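Local coordinates for 11S globulin (Wrightia tinctoria, PDB 5WXU), which is a hexameric 11S globulin that probably stores nutrients in the seed and binds the plant hormone auxin, at residues G91-L103 with N188-L202. Residues are numbered along the deposited sequence; the frame is centred on the assembly and turned at random.
Sequences GLFVPSYNNAPML and NRENQLDQNLRRYFL. With PO4 (phosphate ion), chain N.
Tyr-97 and Tyr-200 form the antiparallel hydrogen-bonded pair between strands 91-98 and 198-201, whose axes come within 4.6 Å and run 142° apart; Leu-202 N to Pro-95 O (2.9 Å) adds a rung beyond the Ser-96/Phe-201 pair. Next along the chain, Asn-99 holds CG between its backbone N and carbonyl carbon (chi1 64°), which brings OD1 to Arg-198 N (2.8 Å), above the amide plane, while ND2 gives to Asn-196 O (3.0 Å) and, weakly, to Asn-191 OD1. Arg-198 NH1 reaches that same Asn-196 O from the opposite face, its guanidinium gripping Asp-194 end-on. Tyr-200 lays CB over one face of the Tyr-97 ring and turns its ring edge toward that face, planes 86° apart. On the other side of the sheet, Ser-96 CB sits over the Phe-201 ring, 3.7 Å from its centroid. There Asn-98 ND2 makes a straight bond to an in-plane lone pair of Arg-198 O (3.0 Å) and, with Ser-96 OG and Arg-199 NH1, binds a phosphate, probably from the crystallisation liquor, which His-85 and His-168 also hold inside the N-terminal cupin barrel. Strands 168-172 and 258-260 also pair with 91-98, strand 221-224 runs parallel to 198-201, and a second subunit meets Tyr-97 OH at Asn-391 O and Tyr-200 OH at Ser-370 OG.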
loop_
_atom_site.group_PDB
_atom_site.type_symbol
_atom_site.label_atom_id
_atom_site.label_comp_id
_atom_site.label_asym_id
_atom_site.label_seq_id
_atom_site.Cartn_x
_atom_site.Cartn_y
_atom_site.Cartn_z
ATOM N N GLY B 91 8.551 28.513 32.008
ATOM C CA GLY B 91 9.567 28.435 30.982
ATOM C C GLY B 91 9.000 28.056 29.598
ATOM O O GLY B 91 8.181 27.095 29.476
ATOM N N LEU B 92 9.474 28.803 28.589
ATOM C CA LEU B 92 9.137 28.617 27.167
ATOM C C LEU B 92 10.366 28.126 26.407
ATOM O O LEU B 92 11.405 28.812 26.362
ATOM C CB LEU B 92 8.555 29.919 26.606
ATOM C CG LEU B 92 8.364 30.055 25.104
ATOM C CD1 LEU B 92 7.385 28.943 24.665
ATOM C CD2 LEU B 92 7.812 31.434 24.755
ATOM N N PHE B 93 10.299 26.889 25.846
ATOM C CA PHE B 93 11.351 26.323 25.076
ATOM C C PHE B 93 11.145 26.831 23.631
ATOM O O PHE B 93 10.095 26.600 23.030
ATOM C CB PHE B 93 11.274 24.769 25.167
ATOM C CG PHE B 93 12.416 24.005 24.538
ATOM C CD1 PHE B 93 13.669 24.533 24.332
ATOM C CD2 PHE B 93 12.241 22.654 24.234
ATOM C CE1 PHE B 93 14.716 23.775 23.848
ATOM C CE2 PHE B 93 13.296 21.880 23.706
ATOM C CZ PHE B 93 14.532 22.460 23.488
ATOM N N VAL B 94 12.105 27.629 23.156
ATOM C CA VAL B 94 12.067 28.347 21.897
ATOM C C VAL B 94 11.770 27.305 20.767
ATOM O O VAL B 94 12.400 26.250 20.727
ATOM C CB VAL B 94 13.384 29.047 21.658
ATOM C CG1 VAL B 94 13.470 29.674 20.280
ATOM C CG2 VAL B 94 13.626 30.154 22.716
ATOM N N PRO B 95 10.868 27.673 19.874
ATOM C CA PRO B 95 10.637 26.774 18.774
ATOM C C PRO B 95 11.874 26.402 17.968
ATOM O O PRO B 95 12.752 27.223 17.712
ATOM C CB PRO B 95 9.684 27.560 17.904
ATOM C CG PRO B 95 9.040 28.605 18.828
ATOM C CD PRO B 95 10.156 28.946 19.684
ATOM N N SER B 96 11.922 25.143 17.537
ATOM C CA SER B 96 13.020 24.608 16.781
ATOM C C SER B 96 12.538 23.453 15.859
ATOM O O SER B 96 11.440 22.902 16.054
ATOM C CB SER B 96 14.109 24.025 17.698
ATOM O OG SER B 96 13.758 22.844 18.494
ATOM N N TYR B 97 13.380 23.132 14.911
ATOM C CA TYR B 97 13.211 21.945 14.056
ATOM C C TYR B 97 14.528 21.229 13.963
ATOM O O TYR B 97 15.602 21.813 14.139
ATOM C CB TYR B 97 12.602 22.207 12.711
ATOM C CG TYR B 97 13.381 23.120 11.755
ATOM C CD1 TYR B 97 13.384 24.506 11.938
ATOM C CD2 TYR B 97 14.146 22.630 10.773
ATOM C CE1 TYR B 97 14.113 25.324 11.102
ATOM C CE2 TYR B 97 14.822 23.437 9.930
ATOM C CZ TYR B 97 14.813 24.792 10.112
ATOM O OH TYR B 97 15.554 25.607 9.250
ATOM N N ASN B 98 14.443 19.934 13.687
ATOM C CA ASN B 98 15.573 19.065 13.643
ATOM C C ASN B 98 15.620 18.339 12.317
ATOM O O ASN B 98 14.620 18.261 11.606
ATOM C CB ASN B 98 15.506 18.051 14.755
ATOM C CG ASN B 98 15.313 18.688 16.092
ATOM O OD1 ASN B 98 14.305 18.486 16.757
ATOM N ND2 ASN B 98 16.329 19.441 16.549
ATOM N N ASN B 99 16.773 17.775 12.057
ATOM C CA ASN B 99 16.940 16.893 10.881
ATOM C C ASN B 99 16.553 15.431 11.057
ATOM O O ASN B 99 16.644 14.623 10.118
ATOM C CB ASN B 99 18.374 16.967 10.368
ATOM C CG ASN B 99 19.386 16.457 11.340
ATOM O OD1 ASN B 99 19.329 16.850 12.503
ATOM N ND2 ASN B 99 20.357 15.659 10.892
ATOM N N ALA B 100 16.150 15.067 12.257
ATOM C CA ALA B 100 15.850 13.665 12.587
ATOM C C ALA B 100 14.556 13.703 13.295
ATOM O O ALA B 100 14.279 14.623 14.065
ATOM C CB ALA B 100 16.899 13.046 13.509
ATOM N N PRO B 101 13.715 12.691 13.088
ATOM C CA PRO B 101 12.495 12.469 13.891
ATOM C C PRO B 101 12.853 12.067 15.339
ATOM O O PRO B 101 14.025 11.730 15.624
ATOM C CB PRO B 101 11.789 11.376 13.152
ATOM C CG PRO B 101 12.924 10.568 12.558
ATOM C CD PRO B 101 14.017 11.534 12.215
ATOM N N MET B 102 11.880 12.181 16.222
ATOM C CA MET B 102 12.116 11.950 17.642
ATOM C C MET B 102 10.891 11.425 18.307
ATOM O O MET B 102 9.791 11.692 17.853
ATOM C CB MET B 102 12.536 13.268 18.293
ATOM C CG MET B 102 11.405 14.269 18.298
ATOM S SD MET B 102 12.008 15.947 18.447
ATOM C CE MET B 102 10.799 16.858 17.629
ATOM N N LEU B 103 11.050 10.687 19.401
ATOM C CA LEU B 103 10.066 10.519 20.397
ATOM C C LEU B 103 10.472 11.346 21.657
ATOM O O LEU B 103 11.689 11.390 22.043
ATOM C CB LEU B 103 9.963 9.087 20.772
ATOM C CG LEU B 103 9.582 8.113 19.670
ATOM C CD1 LEU B 103 9.203 6.820 20.312
ATOM C CD2 LEU B 103 8.405 8.609 18.851
ATOM N N ASN B 188 17.494 7.538 10.683
ATOM C CA ASN B 188 16.175 7.470 10.007
ATOM C C ASN B 188 16.251 7.940 8.572
ATOM O O ASN B 188 16.984 8.821 8.252
ATOM C CB ASN B 188 15.176 8.340 10.806
ATOM C CG ASN B 188 13.728 7.965 10.530
ATOM O OD1 ASN B 188 13.119 8.429 9.514
ATOM N ND2 ASN B 188 13.132 7.214 11.465
ATOM N N ARG B 189 15.427 7.316 7.676
ATOM C CA ARG B 189 15.368 7.787 6.315
ATOM C C ARG B 189 15.037 9.278 6.191
ATOM O O ARG B 189 15.409 9.874 5.165
ATOM C CB ARG B 189 14.378 6.947 5.520
ATOM C CG ARG B 189 12.960 7.012 6.007
ATOM C CD ARG B 189 12.005 5.992 5.417
ATOM N NE ARG B 189 10.705 6.099 6.049
ATOM C CZ ARG B 189 9.593 5.456 5.644
ATOM N NH1 ARG B 189 9.638 4.590 4.621
ATOM N NH2 ARG B 189 8.435 5.661 6.281
ATOM N N GLU B 190 14.339 9.855 7.168
ATOM C CA GLU B 190 13.984 11.271 7.085
ATOM C C GLU B 190 15.232 12.190 7.171
ATOM O O GLU B 190 15.126 13.333 6.766
ATOM C CB GLU B 190 12.998 11.675 8.178
ATOM C CG GLU B 190 11.581 11.093 8.011
ATOM C CD GLU B 190 10.566 11.599 9.025
ATOM O OE1 GLU B 190 10.923 12.279 10.017
ATOM O OE2 GLU B 190 9.360 11.325 8.805
ATOM N N ASN B 191 16.377 11.681 7.631
ATOM C CA ASN B 191 17.571 12.499 7.730
ATOM C C ASN B 191 18.469 12.250 6.556
ATOM O O ASN B 191 19.167 11.221 6.519
ATOM C CB ASN B 191 18.295 12.167 9.008
ATOM C CG ASN B 191 19.631 12.846 9.127
ATOM O OD1 ASN B 191 19.909 13.881 8.462
ATOM N ND2 ASN B 191 20.502 12.223 9.938
ATOM N N GLN B 192 18.487 13.164 5.598
ATOM C CA GLN B 192 19.330 13.007 4.421
ATOM C C GLN B 192 20.666 13.722 4.517
ATOM O O GLN B 192 21.383 13.846 3.506
ATOM C CB GLN B 192 18.623 13.472 3.131
ATOM C CG GLN B 192 17.346 12.734 2.815
ATOM C CD GLN B 192 16.805 12.987 1.415
ATOM O OE1 GLN B 192 17.545 13.380 0.503
ATOM N NE2 GLN B 192 15.543 12.649 1.210
ATOM N N LEU B 193 20.949 14.276 5.682
ATOM C CA LEU B 193 22.162 15.085 5.854
ATOM C C LEU B 193 23.341 14.142 6.165
ATOM O O LEU B 193 23.969 13.677 5.250
ATOM C CB LEU B 193 21.989 16.196 6.845
ATOM C CG LEU B 193 21.024 17.287 6.398
ATOM C CD1 LEU B 193 20.525 18.113 7.561
ATOM C CD2 LEU B 193 21.728 18.208 5.382
ATOM N N ASP B 194 23.626 13.908 7.436
ATOM C CA ASP B 194 24.624 12.961 7.856
ATOM C C ASP B 194 24.265 12.637 9.329
ATOM O O ASP B 194 23.278 13.178 9.899
ATOM C CB ASP B 194 26.023 13.560 7.705
ATOM C CG ASP B 194 26.134 14.928 8.463
ATOM O OD1 ASP B 194 25.828 14.994 9.652
ATOM O OD2 ASP B 194 26.449 15.961 7.829
ATOM N N GLN B 195 25.051 11.791 9.961
ATOM C CA GLN B 195 24.644 11.204 11.224
ATOM C C GLN B 195 25.014 12.066 12.436
ATOM O O GLN B 195 25.729 11.609 13.364
ATOM C CB GLN B 195 25.233 9.777 11.338
ATOM C CG GLN B 195 24.837 8.876 10.173
ATOM C CD GLN B 195 23.317 8.781 10.085
ATOM O OE1 GLN B 195 22.699 8.247 10.972
ATOM N NE2 GLN B 195 22.727 9.377 9.067
ATOM N N ASN B 196 24.508 13.287 12.427
ATOM C CA ASN B 196 24.744 14.283 13.484
ATOM C C ASN B 196 23.476 15.083 13.607
ATOM O O ASN B 196 22.845 15.409 12.592
ATOM C CB ASN B 196 25.900 15.235 13.143
ATOM C CG ASN B 196 27.220 14.512 12.961
ATOM O OD1 ASN B 196 27.636 14.207 11.799
ATOM N ND2 ASN B 196 27.840 14.130 14.076
ATOM N N LEU B 197 23.072 15.393 14.853
ATOM C CA LEU B 197 21.880 16.192 15.041
ATOM C C LEU B 197 22.099 17.682 14.821
ATOM O O LEU B 197 23.062 18.256 15.401
ATOM C CB LEU B 197 21.345 15.972 16.463
ATOM C CG LEU B 197 20.074 16.670 16.841
ATOM C CD1 LEU B 197 18.905 16.159 15.996
ATOM C CD2 LEU B 197 19.771 16.453 18.328
ATOM N N ARG B 198 21.170 18.302 14.103
ATOM C CA ARG B 198 21.011 19.728 14.008
ATOM C C ARG B 198 19.835 20.191 14.782
ATOM O O ARG B 198 18.743 19.563 14.755
ATOM C CB ARG B 198 20.780 20.211 12.564
ATOM C CG ARG B 198 21.978 20.272 11.661
ATOM C CD ARG B 198 22.393 18.969 11.128
ATOM N NE ARG B 198 23.382 19.068 10.037
ATOM C CZ ARG B 198 24.098 18.042 9.682
ATOM N NH1 ARG B 198 23.952 16.896 10.305
ATOM N NH2 ARG B 198 25.005 18.149 8.730
ATOM N N ARG B 199 20.010 21.299 15.530
ATOM C CA ARG B 199 18.897 21.964 16.184
ATOM C C ARG B 199 18.800 23.379 15.724
ATOM O O ARG B 199 19.641 24.194 16.048
ATOM C CB ARG B 199 18.997 21.941 17.728
ATOM C CG ARG B 199 19.224 20.520 18.299
ATOM C CD ARG B 199 19.371 20.566 19.828
ATOM N NE ARG B 199 20.271 19.533 20.325
ATOM C CZ ARG B 199 19.952 18.618 21.229
ATOM N NH1 ARG B 199 18.712 18.527 21.750
ATOM N NH2 ARG B 199 20.896 17.751 21.582
ATOM N N TYR B 200 17.737 23.668 14.975
ATOM C CA TYR B 200 17.556 24.934 14.313
ATOM C C TYR B 200 16.453 25.643 15.047
ATOM O O TYR B 200 15.319 25.276 14.954
ATOM C CB TYR B 200 17.271 24.761 12.809
ATOM C CG TYR B 200 18.540 24.414 11.979
ATOM C CD1 TYR B 200 19.805 24.180 12.589
ATOM C CD2 TYR B 200 18.509 24.372 10.630
ATOM C CE1 TYR B 200 20.920 23.840 11.841
ATOM C CE2 TYR B 200 19.614 23.995 9.868
ATOM C CZ TYR B 200 20.829 23.758 10.446
ATOM O OH TYR B 200 21.966 23.470 9.655
ATOM N N PHE B 201 16.783 26.777 15.687
ATOM C CA PHE B 201 15.887 27.508 16.510
ATOM C C PHE B 201 15.388 28.801 15.847
ATOM O O PHE B 201 16.132 29.453 15.109
ATOM C CB PHE B 201 16.592 27.833 17.865
ATOM C CG PHE B 201 16.660 26.707 18.822
ATOM C CD1 PHE B 201 17.713 25.877 18.797
ATOM C CD2 PHE B 201 15.635 26.458 19.759
ATOM C CE1 PHE B 201 17.798 24.818 19.669
ATOM C CE2 PHE B 201 15.691 25.382 20.598
ATOM C CZ PHE B 201 16.806 24.585 20.572
ATOM N N LEU B 202 14.117 29.101 16.026
ATOM C CA LEU B 202 13.484 30.364 15.531
ATOM C C LEU B 202 13.533 31.367 16.684
ATOM O O LEU B 202 12.579 31.571 17.414
ATOM C CB LEU B 202 12.092 30.149 15.076
ATOM C CG LEU B 202 12.000 29.381 13.736
ATOM C CD1 LEU B 202 12.534 27.984 13.731
ATOM C CD2 LEU B 202 10.548 29.421 13.291
HETATM P P PO4 N . 15.086 19.854 20.171
HETATM O O1 PO4 N . 15.579 20.948 19.097
HETATM O O2 PO4 N . 13.637 19.787 20.628
HETATM O O3 PO4 N . 15.079 18.495 19.459
HETATM O O4 PO4 N . 16.066 19.525 21.299
#